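PDB 5T11: uncharacterized protein from Paraburkholderia phytofirmans, which is a periplasmic lipoprotein, PelC, that forms a dodecamer and, as in its Pseudomonas relative, probably guides Pel polysaccharide toward export across the outer membrane. Local coordinates for residues T32-A43 / L92-R100; P109-L117 / V126-T134. The protein carries 1 engineered substitution. All coordinates share one frame; numbering follows the deposited sequence.

Interaction 1: T32-A43 / L92-R100; sequences TPDAGHSAESIA and LSGAVEEWR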
loop_
_atom_site.group_PDB
_atom_site.type_symbol
_atom_site.label_atom_id
_atom_site.label_comp_id
_atom_site.label_asym_id
_atom_site.label_seq_id
_atom_site.Cartn_x
_atom_site.Cartn_y
_atom_site.Cartn_z
ATOM N N THR B 32 -1.429 17.712 -16.563
ATOM C CA THR B 32 -0.985 18.747 -15.638
ATOM C C THR B 32 -2.076 19.800 -15.520
ATOM O O THR B 32 -2.361 20.494 -16.510
ATOM C CB THR B 32 0.315 19.372 -16.111
ATOM O OG1 THR B 32 1.289 18.335 -16.279
ATOM C CG2 THR B 32 0.830 20.373 -15.076
ATOM N N PRO B 33 -2.723 19.947 -14.364
ATOM C CA PRO B 33 -3.797 20.940 -14.246
ATOM C C PRO B 33 -3.298 22.333 -14.599
ATOM O O PRO B 33 -2.173 22.708 -14.266
ATOM C CB PRO B 33 -4.211 20.858 -12.769
ATOM C CG PRO B 33 -3.740 19.475 -12.288
ATOM C CD PRO B 33 -2.483 19.204 -13.111
ATOM N N ASP B 34 -4.142 23.084 -15.309
ATOM C CA ASP B 34 -3.940 24.500 -15.637
ATOM C C ASP B 34 -2.820 24.745 -16.632
ATOM O O ASP B 34 -2.426 25.902 -16.825
ATOM C CB ASP B 34 -3.662 25.349 -14.386
ATOM C CG ASP B 34 -4.861 25.469 -13.478
ATOM O OD1 ASP B 34 -5.990 25.670 -13.980
ATOM O OD2 ASP B 34 -4.670 25.380 -12.252
ATOM N N ALA B 35 -2.293 23.705 -17.289
ATOM C CA ALA B 35 -1.193 23.945 -18.222
ATOM C C ALA B 35 -1.615 24.853 -19.374
ATOM O O ALA B 35 -0.796 25.638 -19.880
ATOM C CB ALA B 35 -0.630 22.617 -18.763
ATOM N N GLY B 36 -2.871 24.773 -19.814
ATOM C CA GLY B 36 -3.311 25.691 -20.856
ATOM C C GLY B 36 -3.352 27.131 -20.365
ATOM O O GLY B 36 -3.035 28.067 -21.108
ATOM N N HIS B 37 -3.740 27.330 -19.105
ATOM C CA HIS B 37 -3.770 28.689 -18.557
ATOM C C HIS B 37 -2.361 29.238 -18.374
ATOM O O HIS B 37 -2.118 30.433 -18.598
ATOM C CB HIS B 37 -4.545 28.707 -17.237
ATOM C CG HIS B 37 -6.001 28.392 -17.399
ATOM N ND1 HIS B 37 -6.672 27.502 -16.585
ATOM C CD2 HIS B 37 -6.913 28.842 -18.294
ATOM C CE1 HIS B 37 -7.933 27.419 -16.971
ATOM N NE2 HIS B 37 -8.106 28.221 -18.008
ATOM N N SER B 38 -1.420 28.376 -17.973
ATOM C CA SER B 38 -0.024 28.787 -17.904
ATOM C C SER B 38 0.484 29.188 -19.271
ATOM O O SER B 38 1.198 30.189 -19.400
ATOM C CB SER B 38 0.853 27.665 -17.330
ATOM O OG SER B 38 0.525 27.466 -15.966
ATOM N N ALA B 39 0.145 28.409 -20.307
ATOM C CA ALA B 39 0.592 28.764 -21.656
ATOM C C ALA B 39 -0.030 30.081 -22.109
ATOM O O ALA B 39 0.617 30.860 -22.818
ATOM C CB ALA B 39 0.267 27.655 -22.651
ATOM N N GLU B 40 -1.283 30.344 -21.714
ATOM C CA GLU B 40 -1.923 31.609 -22.079
ATOM C C GLU B 40 -1.170 32.791 -21.479
ATOM O O GLU B 40 -0.907 33.786 -22.165
ATOM C CB GLU B 40 -3.378 31.633 -21.610
ATOM C CG GLU B 40 -4.337 30.770 -22.386
ATOM C CD GLU B 40 -5.620 30.506 -21.607
ATOM O OE1 GLU B 40 -5.727 31.014 -20.469
ATOM O OE2 GLU B 40 -6.513 29.791 -22.125
ATOM N N SER B 41 -0.830 32.699 -20.187
ATOM C CA SER B 41 -0.122 33.781 -19.505
ATOM C C SER B 41 1.262 33.994 -20.096
ATOM O O SER B 41 1.671 35.132 -20.360
ATOM C CB SER B 41 -0.010 33.486 -18.006
ATOM O OG SER B 41 -1.289 33.487 -17.414
ATOM N N ILE B 42 2.017 32.908 -20.275
ATOM C CA ILE B 42 3.339 33.040 -20.879
ATOM C C ILE B 42 3.208 33.611 -22.285
ATOM O O ILE B 42 3.962 34.512 -22.677
ATOM C CB ILE B 42 4.079 31.686 -20.875
ATOM C CG1 ILE B 42 4.385 31.246 -19.449
ATOM C CG2 ILE B 42 5.395 31.790 -21.677
ATOM C CD1 ILE B 42 4.683 29.715 -19.312
ATOM N N ALA B 43 2.215 33.137 -23.048
ATOM C CA ALA B 43 2.080 33.585 -24.433
ATOM C C ALA B 43 1.719 35.061 -24.496
ATOM O O ALA B 43 2.262 35.803 -25.328
ATOM C CB ALA B 43 1.034 32.753 -25.179
ATOM N N LEU B 92 -5.171 34.749 -30.672
ATOM C CA LEU B 92 -4.191 33.684 -30.526
ATOM C C LEU B 92 -4.835 32.578 -29.704
ATOM O O LEU B 92 -5.279 32.818 -28.575
ATOM C CB LEU B 92 -2.908 34.176 -29.852
ATOM C CG LEU B 92 -1.847 33.070 -29.722
ATOM C CD1 LEU B 92 -1.142 32.862 -31.051
ATOM C CD2 LEU B 92 -0.829 33.310 -28.590
ATOM N N SER B 93 -4.936 31.393 -30.292
ATOM C CA SER B 93 -5.443 30.207 -29.630
ATOM C C SER B 93 -4.417 29.092 -29.817
ATOM O O SER B 93 -3.336 29.306 -30.375
ATOM C CB SER B 93 -6.817 29.812 -30.184
ATOM O OG SER B 93 -7.431 28.842 -29.352
ATOM N N GLY B 94 -4.755 27.897 -29.358
ATOM C CA GLY B 94 -3.862 26.765 -29.529
ATOM C C GLY B 94 -4.187 25.666 -28.532
ATOM O O GLY B 94 -5.296 25.601 -28.002
ATOM N N ALA B 95 -3.190 24.811 -28.297
ATOM C CA ALA B 95 -3.350 23.673 -27.400
ATOM C C ALA B 95 -1.998 23.244 -26.845
ATOM O O ALA B 95 -0.955 23.390 -27.500
ATOM C CB ALA B 95 -4.014 22.487 -28.107
ATOM N N VAL B 96 -2.036 22.690 -25.637
ATOM C CA VAL B 96 -0.867 22.097 -25.002
ATOM C C VAL B 96 -0.976 20.578 -25.135
ATOM O O VAL B 96 -1.916 19.962 -24.615
ATOM C CB VAL B 96 -0.751 22.539 -23.535
ATOM C CG1 VAL B 96 0.469 21.917 -22.878
ATOM C CG2 VAL B 96 -0.692 24.094 -23.459
ATOM N N GLU B 97 -0.034 19.978 -25.868
ATOM C CA GLU B 97 0.015 18.531 -26.061
ATOM C C GLU B 97 0.851 17.823 -25.009
ATOM O O GLU B 97 0.665 16.617 -24.788
ATOM C CB GLU B 97 0.580 18.189 -27.456
ATOM C CG GLU B 97 -0.348 18.573 -28.622
ATOM C CD GLU B 97 -0.246 20.045 -29.004
ATOM O OE1 GLU B 97 0.861 20.620 -28.861
ATOM O OE2 GLU B 97 -1.270 20.632 -29.432
ATOM N N GLU B 98 1.764 18.534 -24.352
ATOM C CA GLU B 98 2.613 17.922 -23.341
ATOM C C GLU B 98 3.190 19.025 -22.472
ATOM O O GLU B 98 3.564 20.093 -22.972
ATOM C CB GLU B 98 3.735 17.094 -23.983
ATOM C CG GLU B 98 4.693 16.475 -22.990
ATOM C CD GLU B 98 5.460 15.271 -23.568
ATOM O OE1 GLU B 98 5.982 15.376 -24.709
ATOM O OE2 GLU B 98 5.541 14.220 -22.868
ATOM N N TRP B 99 3.266 18.757 -21.178
ATOM C CA TRP B 99 3.682 19.748 -20.196
ATOM C C TRP B 99 3.899 19.037 -18.868
ATOM O O TRP B 99 3.034 19.088 -17.985
ATOM C CB TRP B 99 2.608 20.830 -20.075
ATOM C CG TRP B 99 2.944 22.098 -19.301
ATOM C CD1 TRP B 99 3.105 22.226 -17.946
ATOM C CD2 TRP B 99 3.055 23.432 -19.844
ATOM N NE1 TRP B 99 3.339 23.546 -17.617
ATOM C CE2 TRP B 99 3.323 24.304 -18.761
ATOM C CE3 TRP B 99 2.989 23.963 -21.141
ATOM C CZ2 TRP B 99 3.508 25.688 -18.935
ATOM C CZ3 TRP B 99 3.171 25.336 -21.312
ATOM C CH2 TRP B 99 3.422 26.181 -20.207
ATOM N N ARG B 100 5.018 18.333 -18.726
ATOM C CA ARG B 100 5.229 17.500 -17.542
ATOM C C ARG B 100 6.722 17.293 -17.359
ATOM O O ARG B 100 7.521 17.582 -18.256
ATOM C CB ARG B 100 4.521 16.145 -17.684
ATOM C CG ARG B 100 5.073 15.305 -18.863
ATOM C CD ARG B 100 4.515 13.880 -18.893
ATOM N NE ARG B 100 4.884 13.132 -17.681
ATOM C CZ ARG B 100 4.671 11.832 -17.513
ATOM N NH1 ARG B 100 4.084 11.112 -18.472
ATOM N NH2 ARG B 100 5.049 11.246 -16.389
#
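Helix 35-43, touching W99 and V96 through its first turns, runs over strand 92-96 with 8.2 Å between the axes and 133° between their directions. The indole of W99 carries most of the contact. Its CG is anti to the backbone N (chi1 -169°), which lifts the ring off the strand and against the helix. A35 CB sits over one face, 3.8 Å from the centroid of the five-membered ring, a CH-pi contact. I42 CD1 meets the six-membered ring at its edge, 3.9 Å from W99 CH2, and S38 CB comes obliquely to W99 CZ2 at 3.7 Å. One turn on from A35, A39 CB rests on V96 CG2 at 3.8 Å; farther on, A43 CB touches L92 CD2. Ahead of the helix the type II turn T32-A35 is tied to the chain beyond the corner at E97, in the short strand 98-99: T32 OG1 donates to W99 O over 2.6 Å, nearly in line with the carbonyl. L141 and A145 of helix 141-152 also touch the indole. A35, G36 and A39 are small, consistent with the close approach of helix and strand; the contact is mainly apolar, with one short hydrogen bond holding the turn that leads into the helix.

Interaction 2: P109-L117 / V126-T134; sequences PVVGVTFEL and VWSATGTRT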
loop_
_atom_site.group_PDB
_atom_site.type_symbol
_atom_site.label_atom_id
_atom_site.label_comp_id
_atom_site.label_asym_id
_atom_site.label_seq_id
_atom_site.Cartn_x
_atom_site.Cartn_y
_atom_site.Cartn_z
ATOM N N PRO B 109 12.045 17.794 -17.965
ATOM C CA PRO B 109 10.830 18.479 -18.434
ATOM C C PRO B 109 10.648 18.336 -19.936
ATOM O O PRO B 109 11.610 18.312 -20.704
ATOM C CB PRO B 109 11.082 19.948 -18.058
ATOM C CG PRO B 109 12.594 20.083 -18.043
ATOM C CD PRO B 109 13.085 18.738 -17.510
ATOM N N VAL B 110 9.388 18.240 -20.354
ATOM C CA VAL B 110 9.032 18.122 -21.763
ATOM C C VAL B 110 7.796 18.981 -22.027
ATOM O O VAL B 110 6.847 18.980 -21.235
ATOM C CB VAL B 110 8.785 16.647 -22.166
ATOM C CG1 VAL B 110 10.083 15.836 -22.117
ATOM C CG2 VAL B 110 7.786 16.015 -21.233
ATOM N N VAL B 111 7.803 19.708 -23.146
ATOM C CA VAL B 111 6.729 20.636 -23.504
ATOM C C VAL B 111 6.385 20.478 -24.981
ATOM O O VAL B 111 7.280 20.452 -25.835
ATOM C CB VAL B 111 7.127 22.101 -23.223
ATOM C CG1 VAL B 111 6.012 23.067 -23.661
ATOM C CG2 VAL B 111 7.453 22.293 -21.734
ATOM N N GLY B 112 5.089 20.381 -25.282
ATOM C CA GLY B 112 4.601 20.411 -26.654
ATOM C C GLY B 112 3.408 21.355 -26.760
ATOM O O GLY B 112 2.498 21.269 -25.928
ATOM N N VAL B 113 3.416 22.278 -27.741
ATOM C CA VAL B 113 2.386 23.308 -27.895
ATOM C C VAL B 113 2.106 23.537 -29.377
ATOM O O VAL B 113 3.006 23.459 -30.220
ATOM C CB VAL B 113 2.782 24.655 -27.248
ATOM C CG1 VAL B 113 2.893 24.529 -25.750
ATOM C CG2 VAL B 113 4.090 25.178 -27.847
ATOM N N THR B 114 0.844 23.837 -29.688
ATOM C CA THR B 114 0.436 24.295 -31.011
ATOM C C THR B 114 -0.293 25.628 -30.852
ATOM O O THR B 114 -1.024 25.829 -29.876
ATOM C CB THR B 114 -0.468 23.260 -31.707
ATOM O OG1 THR B 114 -1.483 22.829 -30.791
ATOM C CG2 THR B 114 0.338 22.031 -32.168
ATOM N N PHE B 115 -0.085 26.545 -31.796
ATOM C CA PHE B 115 -0.710 27.866 -31.759
ATOM C C PHE B 115 -1.320 28.192 -33.116
ATOM O O PHE B 115 -0.811 27.761 -34.158
ATOM C CB PHE B 115 0.292 28.988 -31.415
ATOM C CG PHE B 115 0.740 29.006 -29.980
ATOM C CD1 PHE B 115 -0.067 29.570 -28.990
ATOM C CD2 PHE B 115 1.992 28.513 -29.622
ATOM C CE1 PHE B 115 0.346 29.592 -27.662
ATOM C CE2 PHE B 115 2.410 28.528 -28.292
ATOM C CZ PHE B 115 1.588 29.071 -27.313
ATOM N N GLU B 116 -2.408 28.974 -33.096
ATOM C CA GLU B 116 -3.024 29.529 -34.298
ATOM C C GLU B 116 -3.315 31.004 -34.061
ATOM O O GLU B 116 -3.748 31.391 -32.970
ATOM C CB GLU B 116 -4.353 28.828 -34.684
ATOM C CG GLU B 116 -4.268 27.344 -34.943
ATOM C CD GLU B 116 -4.435 26.521 -33.674
ATOM O OE1 GLU B 116 -5.238 26.918 -32.801
ATOM O OE2 GLU B 116 -3.757 25.479 -33.553
ATOM N N LEU B 117 -3.091 31.823 -35.084
ATOM C CA LEU B 117 -3.491 33.223 -35.069
ATOM C C LEU B 117 -4.666 33.394 -36.021
ATOM O O LEU B 117 -4.545 33.103 -37.220
ATOM C CB LEU B 117 -2.334 34.140 -35.465
ATOM C CG LEU B 117 -2.626 35.626 -35.243
ATOM C CD1 LEU B 117 -2.643 35.919 -33.742
ATOM C CD2 LEU B 117 -1.616 36.495 -35.967
ATOM N N VAL B 126 -4.569 32.758 -40.086
ATOM C CA VAL B 126 -3.589 33.446 -40.924
ATOM C C VAL B 126 -2.160 33.057 -40.579
ATOM O O VAL B 126 -1.232 33.423 -41.319
ATOM C CB VAL B 126 -3.756 34.981 -40.845
ATOM C CG1 VAL B 126 -5.145 35.406 -41.357
ATOM C CG2 VAL B 126 -3.506 35.488 -39.427
ATOM N N TRP B 127 -1.955 32.300 -39.506
ATOM C CA TRP B 127 -0.630 31.872 -39.082
ATOM C C TRP B 127 -0.813 30.769 -38.056
ATOM O O TRP B 127 -1.783 30.781 -37.288
ATOM C CB TRP B 127 0.166 33.046 -38.488
ATOM C CG TRP B 127 1.515 32.709 -37.920
ATOM C CD1 TRP B 127 2.719 32.818 -38.550
ATOM C CD2 TRP B 127 1.797 32.243 -36.588
ATOM N NE1 TRP B 127 3.732 32.436 -37.705
ATOM C CE2 TRP B 127 3.194 32.083 -36.491
ATOM C CE3 TRP B 127 1.002 31.950 -35.475
ATOM C CZ2 TRP B 127 3.817 31.627 -35.327
ATOM C CZ3 TRP B 127 1.621 31.492 -34.310
ATOM C CH2 TRP B 127 3.014 31.334 -34.246
ATOM N N SER B 128 0.113 29.814 -38.055
ATOM C CA SER B 128 0.063 28.748 -37.063
ATOM C C SER B 128 1.458 28.166 -36.913
ATOM O O SER B 128 2.330 28.362 -37.770
ATOM C CB SER B 128 -0.947 27.659 -37.451
ATOM O OG SER B 128 -0.644 27.092 -38.722
ATOM N N ALA B 129 1.658 27.443 -35.812
ATOM C CA ALA B 129 2.967 26.874 -35.526
ATOM C C ALA B 129 2.845 25.808 -34.449
ATOM O O ALA B 129 1.872 25.764 -33.688
ATOM C CB ALA B 129 3.975 27.945 -35.095
ATOM N N THR B 130 3.857 24.950 -34.409
ATOM C CA THR B 130 3.998 23.848 -33.471
ATOM C C THR B 130 5.425 23.852 -32.943
ATOM O O THR B 130 6.383 24.046 -33.711
ATOM C CB THR B 130 3.697 22.494 -34.137
ATOM O OG1 THR B 130 2.395 22.531 -34.745
ATOM C CG2 THR B 130 3.753 21.348 -33.109
ATOM N N GLY B 131 5.564 23.656 -31.628
ATOM C CA GLY B 131 6.884 23.617 -31.027
ATOM C C GLY B 131 6.956 22.544 -29.958
ATOM O O GLY B 131 5.973 22.329 -29.238
ATOM N N THR B 132 8.088 21.846 -29.855
ATOM C CA THR B 132 8.307 20.874 -28.794
ATOM C C THR B 132 9.713 21.070 -28.254
ATOM O O THR B 132 10.597 21.546 -28.972
ATOM C CB THR B 132 8.138 19.409 -29.270
ATOM O OG1 THR B 132 9.191 19.067 -30.190
ATOM C CG2 THR B 132 6.784 19.195 -29.950
ATOM N N ARG B 133 9.924 20.681 -26.994
ATOM C CA ARG B 133 11.262 20.769 -26.423
ATOM C C ARG B 133 11.413 19.802 -25.253
ATOM O O ARG B 133 10.460 19.541 -24.511
ATOM C CB ARG B 133 11.587 22.201 -25.970
ATOM C CG ARG B 133 13.020 22.370 -25.485
ATOM C CD ARG B 133 13.362 23.821 -25.257
ATOM N NE ARG B 133 13.339 24.574 -26.505
ATOM C CZ ARG B 133 13.644 25.863 -26.600
ATOM N NH1 ARG B 133 13.994 26.534 -25.514
ATOM N NH2 ARG B 133 13.601 26.477 -27.776
ATOM N N THR B 134 12.635 19.286 -25.105
ATOM C CA THR B 134 13.048 18.440 -23.989
ATOM C C THR B 134 14.228 19.105 -23.286
ATOM O O THR B 134 15.241 19.406 -23.931
ATOM C CB THR B 134 13.453 17.047 -24.488
ATOM O OG1 THR B 134 12.412 16.497 -25.303
ATOM C CG2 THR B 134 13.728 16.101 -23.323
#
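T114 and T130 lie side by side and point the same way in a non-hydrogen-bonded pair of this antiparallel hairpin, T114 CG2 packing 3.6 Å from T130 CG2. T114 keeps OG1 between its backbone N and carbonyl carbon (chi1 47°), which turns the methyl to T130 while the hydroxyl bonds E97. Farther along the same face V110 and T134 also lie side by side, pointing the same way, V110 CG1 to T134 CG2 at 3.8 Å. On the other face W127 lays its six-membered ring along the neighbouring strand: CE3 lies 4.0 Å from L117 CB and CZ3 4.1 Å from F115 CB, both approached obliquely. Next to it, V126 and W127 both face L117 in a classic beta bulge. There V126 N donates to L117 O at 2.9 Å and L117 N to W127 O at 2.8 Å, the latter almost straight at 178°. Paired backbone bonds continue through F115-A129, V113-G131 and V111-R133. Helix 141-152 covers the V111 and F115 face, where R133 NH1 reaches S147; the threonine face meets another subunit, whose N45 bonds T130 and whose S143 bonds T132. Strands 90-99 and 5-9 flank the hairpin within the sheet.

The centres of the two contacts lie about 10 Å apart, and both reach one mixed sheet, interaction 1 packing a helix on it and interaction 2 joining two of its strands. They follow one another along the chain: interaction 1 closes with strand 90-99 before interaction 2 opens with strand 109-119. These two strands are neighbours, and a classic beta bulge at E97 and E98, both facing G112, joins the contacts directly. E98 O lies 2.8 Å from G112 N, a probable hydrogen bond. Helix 141-152 covers part of both contacts. Both also touch the same neighbouring subunit, so both lie next to an interface of the dodecamer.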